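Mandelate racemase/muconate lactonizing enzyme family protein (Roseovarius nubinhibens ISM, PDB 3U4F) probably acts as a magnesium-dependent hydro-lyase or racemase of the enolase superfamily, its metal-bearing active site set in a TIM barrel. Local coordinates at residues A297-L311 and L321-S335. Residues are numbered along the deposited sequence; the frame is centred on the assembly and turned at random.
With GAI (guanidine), chain F.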
loop_
_atom_site.group_PDB
_atom_site.type_symbol
_atom_site.label_atom_id
_atom_site.label_comp_id
_atom_site.label_asym_id
_atom_site.label_seq_id
_atom_site.Cartn_x
_atom_site.Cartn_y
_atom_site.Cartn_z
ATOM N N ALA A 297 21.635 -2.611 -1.085
ATOM C CA ALA A 297 22.347 -2.656 0.200
ATOM C C ALA A 297 23.828 -3.019 0.028
ATOM O O ALA A 297 24.719 -2.418 0.667
ATOM C CB ALA A 297 21.652 -3.651 1.159
ATOM N N GLU A 298 24.098 -3.976 -0.856
ATOM C CA GLU A 298 25.465 -4.420 -1.122
ATOM C C GLU A 298 26.353 -3.256 -1.636
ATOM O O GLU A 298 27.502 -3.092 -1.200
ATOM C CB GLU A 298 25.436 -5.556 -2.149
ATOM C CG GLU A 298 26.815 -6.144 -2.501
ATOM C CD GLU A 298 26.735 -7.152 -3.644
ATOM O OE1 GLU A 298 25.610 -7.560 -4.063
ATOM O OE2 GLU A 298 27.811 -7.545 -4.117
ATOM N N ALA A 299 25.800 -2.470 -2.558
ATOM C CA ALA A 299 26.473 -1.282 -3.130
ATOM C C ALA A 299 26.741 -0.213 -2.067
ATOM O O ALA A 299 27.647 0.614 -2.211
ATOM C CB ALA A 299 25.654 -0.698 -4.275
ATOM N N ALA A 300 25.951 -0.230 -1.007
ATOM C CA ALA A 300 26.114 0.700 0.110
ATOM C C ALA A 300 26.867 0.075 1.291
ATOM O O ALA A 300 26.962 0.688 2.370
ATOM C CB ALA A 300 24.725 1.207 0.575
ATOM N N ALA A 301 27.360 -1.152 1.089
ATOM C CA ALA A 301 28.042 -1.949 2.118
ATOM C C ALA A 301 27.207 -2.178 3.391
ATOM O O ALA A 301 27.736 -2.166 4.505
ATOM C CB ALA A 301 29.448 -1.361 2.455
ATOM N N LEU A 302 25.901 -2.422 3.209
ATOM C CA LEU A 302 25.015 -2.725 4.320
ATOM C C LEU A 302 24.651 -4.194 4.277
ATOM O O LEU A 302 24.317 -4.714 3.200
ATOM C CB LEU A 302 23.720 -1.931 4.204
ATOM C CG LEU A 302 23.534 -0.512 4.760
ATOM C CD1 LEU A 302 24.798 0.229 5.209
ATOM C CD2 LEU A 302 22.556 0.334 3.923
ATOM N N PRO A 303 24.684 -4.859 5.432
ATOM C CA PRO A 303 24.212 -6.247 5.461
ATOM C C PRO A 303 22.694 -6.376 5.448
ATOM O O PRO A 303 21.976 -5.412 5.769
ATOM C CB PRO A 303 24.743 -6.796 6.787
ATOM C CG PRO A 303 25.045 -5.602 7.614
ATOM C CD PRO A 303 25.241 -4.419 6.723
ATOM N N VAL A 304 22.242 -7.591 5.142
ATOM C CA VAL A 304 20.823 -7.909 4.969
ATOM C C VAL A 304 20.444 -9.010 5.957
ATOM O O VAL A 304 20.968 -10.128 5.901
ATOM C CB VAL A 304 20.517 -8.351 3.533
ATOM C CG1 VAL A 304 19.023 -8.726 3.404
ATOM C CG2 VAL A 304 20.928 -7.268 2.514
ATOM N N THR A 305 19.566 -8.672 6.888
ATOM C CA THR A 305 19.109 -9.612 7.913
ATOM C C THR A 305 17.579 -9.612 7.853
ATOM O O THR A 305 16.928 -8.835 8.535
ATOM C CB THR A 305 19.623 -9.187 9.324
ATOM O OG1 THR A 305 21.052 -9.254 9.319
ATOM C CG2 THR A 305 19.129 -10.138 10.397
ATOM N N PRO A 306 17.002 -10.481 7.011
ATOM C CA PRO A 306 15.557 -10.368 6.733
ATOM C C PRO A 306 14.669 -10.656 7.929
ATOM O O PRO A 306 15.078 -11.306 8.879
ATOM C CB PRO A 306 15.333 -11.431 5.638
ATOM C CG PRO A 306 16.642 -11.500 4.937
ATOM C CD PRO A 306 17.629 -11.457 6.118
ATOM N N HIS A 307 13.429 -10.170 7.850
ATOM C CA HIS A 307 12.434 -10.415 8.850
ATOM C C HIS A 307 11.727 -11.699 8.463
ATOM O O HIS A 307 11.368 -11.930 7.304
ATOM C CB HIS A 307 11.438 -9.244 8.823
ATOM C CG HIS A 307 10.153 -9.505 9.539
ATOM N ND1 HIS A 307 9.025 -9.968 8.891
ATOM C CD2 HIS A 307 9.798 -9.315 10.831
ATOM C CE1 HIS A 307 8.030 -10.058 9.763
ATOM N NE2 HIS A 307 8.472 -9.667 10.943
ATOM N N CYS A 308 11.509 -12.544 9.435
ATOM C CA CYS A 308 10.640 -13.691 9.177
ATOM C C CYS A 308 10.141 -14.090 10.501
ATOM O O CYS A 308 10.921 -14.590 11.314
ATOM C CB CYS A 308 11.340 -14.856 8.423
ATOM S SG CYS A 308 13.020 -15.209 8.743
ATOM N N ALA A 309 8.847 -13.873 10.708
ATOM C CA ALA A 309 8.283 -13.889 12.044
ATOM C C ALA A 309 7.329 -15.052 12.384
ATOM O O ALA A 309 6.635 -15.022 13.404
ATOM C CB ALA A 309 7.642 -12.563 12.335
ATOM N N ASN A 310 7.268 -16.054 11.521
ATOM C CA ASN A 310 6.608 -17.289 11.901
ATOM C C ASN A 310 7.226 -18.416 11.097
ATOM O O ASN A 310 8.085 -18.171 10.231
ATOM C CB ASN A 310 5.115 -17.231 11.659
ATOM C CG ASN A 310 4.788 -16.842 10.265
ATOM O OD1 ASN A 310 5.089 -17.558 9.316
ATOM N ND2 ASN A 310 4.166 -15.677 10.120
ATOM N N LEU A 311 6.779 -19.629 11.399
ATOM C CA LEU A 311 7.318 -20.822 10.749
ATOM C C LEU A 311 6.418 -21.368 9.651
ATOM O O LEU A 311 6.333 -22.603 9.436
ATOM C CB LEU A 311 7.663 -21.904 11.784
ATOM C CG LEU A 311 8.725 -21.463 12.798
ATOM C CD1 LEU A 311 8.971 -22.521 13.935
ATOM C CD2 LEU A 311 10.008 -20.982 12.074
ATOM N N LEU A 321 17.800 -17.588 0.936
ATOM C CA LEU A 321 18.379 -16.286 0.585
ATOM C C LEU A 321 19.715 -15.980 1.327
ATOM O O LEU A 321 20.694 -15.506 0.726
ATOM C CB LEU A 321 17.362 -15.169 0.861
ATOM C CG LEU A 321 17.816 -13.783 0.384
ATOM C CD1 LEU A 321 17.314 -13.573 -1.020
ATOM C CD2 LEU A 321 17.298 -12.675 1.298
ATOM N N LEU A 322 19.746 -16.236 2.622
ATOM C CA LEU A 322 20.958 -16.026 3.435
ATOM C C LEU A 322 22.116 -16.940 3.030
ATOM O O LEU A 322 23.281 -16.600 3.277
ATOM C CB LEU A 322 20.651 -16.211 4.930
ATOM C CG LEU A 322 19.813 -15.113 5.605
ATOM C CD1 LEU A 322 19.396 -15.483 7.041
ATOM C CD2 LEU A 322 20.576 -13.745 5.601
ATOM N N ARG A 323 21.797 -18.091 2.436
ATOM C CA ARG A 323 22.846 -18.996 1.914
ATOM C C ARG A 323 23.429 -18.487 0.610
ATOM O O ARG A 323 24.453 -19.003 0.138
ATOM C CB ARG A 323 22.327 -20.435 1.765
ATOM C CG ARG A 323 22.098 -21.187 3.065
ATOM C CD ARG A 323 23.411 -21.480 3.896
ATOM N NE ARG A 323 24.484 -22.026 3.055
ATOM C CZ ARG A 323 25.736 -22.244 3.447
ATOM N NH1 ARG A 323 26.120 -21.998 4.693
ATOM N NH2 ARG A 323 26.614 -22.723 2.567
ATOM N N ALA A 324 22.812 -17.466 0.017
ATOM C CA ALA A 324 23.238 -17.027 -1.313
ATOM C C ALA A 324 23.809 -15.636 -1.380
ATOM O O ALA A 324 24.782 -15.426 -2.094
ATOM C CB ALA A 324 22.096 -17.189 -2.365
ATOM N N ILE A 325 23.225 -14.667 -0.669
ATOM C CA ILE A 325 23.621 -13.277 -0.946
ATOM C C ILE A 325 24.998 -12.969 -0.340
ATOM O O ILE A 325 25.318 -13.445 0.739
ATOM C CB ILE A 325 22.552 -12.258 -0.476
ATOM C CG1 ILE A 325 22.268 -12.428 1.013
ATOM C CG2 ILE A 325 21.270 -12.446 -1.307
ATOM C CD1 ILE A 325 21.548 -11.229 1.627
ATOM N N PRO A 326 25.815 -12.178 -1.042
ATOM C CA PRO A 326 27.187 -12.001 -0.530
ATOM C C PRO A 326 27.216 -11.109 0.719
ATOM O O PRO A 326 28.174 -11.164 1.510
ATOM C CB PRO A 326 27.912 -11.320 -1.702
ATOM C CG PRO A 326 26.837 -10.651 -2.511
ATOM C CD PRO A 326 25.619 -11.567 -2.369
ATOM N N ASN A 327 26.177 -10.291 0.892
ATOM C CA ASN A 327 26.076 -9.405 2.047
ATOM C C ASN A 327 25.031 -9.881 3.077
ATOM O O ASN A 327 24.334 -9.064 3.702
ATOM C CB ASN A 327 25.812 -7.946 1.612
ATOM C CG ASN A 327 24.507 -7.787 0.810
ATOM O OD1 ASN A 327 24.098 -8.686 0.096
ATOM N ND2 ASN A 327 23.869 -6.635 0.927
ATOM N N ALA A 328 24.932 -11.193 3.271
ATOM C CA ALA A 328 24.075 -11.753 4.335
ATOM C C ALA A 328 24.452 -11.197 5.690
ATOM O O ALA A 328 25.650 -11.078 6.002
ATOM C CB ALA A 328 24.167 -13.278 4.352
ATOM N N GLY A 329 23.444 -10.799 6.478
ATOM C CA GLY A 329 23.660 -10.437 7.875
ATOM C C GLY A 329 24.038 -11.605 8.781
ATOM O O GLY A 329 24.409 -12.699 8.300
ATOM N N LYS A 330 23.913 -11.405 10.096
ATOM C CA LYS A 330 24.556 -12.317 11.046
ATOM C C LYS A 330 23.799 -13.607 11.293
ATOM O O LYS A 330 24.362 -14.582 11.772
ATOM C CB LYS A 330 24.793 -11.619 12.391
ATOM C CG LYS A 330 25.764 -10.435 12.326
ATOM C CD LYS A 330 25.760 -9.671 13.659
ATOM C CE LYS A 330 26.845 -8.575 13.682
ATOM N NZ LYS A 330 26.688 -7.801 14.966
ATOM N N TYR A 331 22.500 -13.591 11.014
ATOM C CA TYR A 331 21.619 -14.643 11.497
ATOM C C TYR A 331 20.208 -14.553 10.921
ATOM O O TYR A 331 19.763 -13.505 10.454
ATOM C CB TYR A 331 21.534 -14.727 13.043
ATOM C CG TYR A 331 21.798 -13.405 13.765
ATOM C CD1 TYR A 331 22.646 -13.354 14.857
ATOM C CD2 TYR A 331 21.183 -12.219 13.339
ATOM C CE1 TYR A 331 22.895 -12.119 15.531
ATOM C CE2 TYR A 331 21.442 -10.982 13.976
ATOM C CZ TYR A 331 22.313 -10.956 15.060
ATOM O OH TYR A 331 22.557 -9.758 15.676
ATOM N N LEU A 332 19.572 -15.713 10.970
ATOM C CA LEU A 332 18.183 -15.953 10.609
ATOM C C LEU A 332 17.278 -15.641 11.802
ATOM O O LEU A 332 17.472 -16.214 12.866
ATOM C CB LEU A 332 18.066 -17.448 10.286
ATOM C CG LEU A 332 16.658 -18.000 10.056
ATOM C CD1 LEU A 332 16.193 -17.544 8.673
ATOM C CD2 LEU A 332 16.638 -19.535 10.168
ATOM N N GLU A 333 16.264 -14.786 11.607
ATOM C CA GLU A 333 15.208 -14.633 12.610
ATOM C C GLU A 333 14.403 -15.925 12.749
ATOM O O GLU A 333 13.831 -16.407 11.783
ATOM C CB GLU A 333 14.246 -13.507 12.247
ATOM C CG GLU A 333 13.227 -13.337 13.380
ATOM C CD GLU A 333 12.396 -12.104 13.282
ATOM O OE1 GLU A 333 12.339 -11.499 12.197
ATOM O OE2 GLU A 333 11.800 -11.751 14.331
ATOM N N PHE A 334 14.361 -16.472 13.956
ATOM C CA PHE A 334 13.720 -17.755 14.173
ATOM C C PHE A 334 12.747 -17.618 15.318
ATOM O O PHE A 334 13.149 -17.557 16.483
ATOM C CB PHE A 334 14.741 -18.849 14.490
ATOM C CG PHE A 334 14.138 -20.239 14.452
ATOM C CD1 PHE A 334 14.080 -20.954 13.251
ATOM C CD2 PHE A 334 13.612 -20.810 15.612
ATOM C CE1 PHE A 334 13.496 -22.227 13.209
ATOM C CE2 PHE A 334 13.005 -22.084 15.580
ATOM C CZ PHE A 334 12.962 -22.788 14.396
ATOM N N SER A 335 11.455 -17.572 14.992
ATOM C CA SER A 335 10.430 -17.438 16.042
ATOM C C SER A 335 10.419 -18.642 17.000
ATOM O O SER A 335 10.325 -19.807 16.572
ATOM C CB SER A 335 9.015 -17.294 15.454
ATOM O OG SER A 335 8.089 -17.246 16.541
HETATM C C GAI F . 10.194 -8.738 14.126
HETATM N N1 GAI F . 9.847 -9.959 14.445
HETATM N N2 GAI F . 9.368 -7.637 14.222
HETATM N N3 GAI F . 11.415 -8.496 13.619
HETATM O O HOH W 1 23.425 -8.653 -2.799
HETATM O O HOH W 2 22.918 -8.696 11.213
HETATM O O HOH W 3 17.059 -13.197 9.204
HETATM O O HOH W 4 10.825 -17.428 12.311
#
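E333 and C308 meet in the enolase-superfamily TIM barrel where the loop 300-311 runs beside strand 332-335, an example of how such a barrel builds its active site from side chains at strand ends. Strand 332-335 sends the E333 side chain toward 297-311, its CG anti to the backbone N (chi1 -176°) and the rest extended. CB and then CG pass the carbonyl of C308, CG lying 3.3 Å from C308 O. At the tip the two oxygens divide the work. OE1 accepts from C308 N at 3.1 Å, the donor standing 40° out of the carboxylate plane, while OE2 takes a 2.7 Å hydrogen bond from N1 of the bound guanidine and a second from S139. Replacing E333 by an alanine is likely to leave guanidine N1 without its carboxylate mate and C308 N without its acceptor. H307 lies alongside E333 and points the same way, its ring turned 75° from the carboxylate plane; ND1 is held by D280, and CD2 meets guanidine N3 edge-on. Water bridges the backbones where they do not bond directly: one water joins P306 O to Y331 O and E333 N, another C308 O to S335 N. Farther along, a single beta bridge pairs V304 with A328 through V304 N to N327 O and G329 N to V304 O. Beyond it N327 reaches the Schellman-capped end of helix 287-299, where its ND2 donates to A294 O and, at 3.0 Å and nearly in line with the C=O, to L302 O.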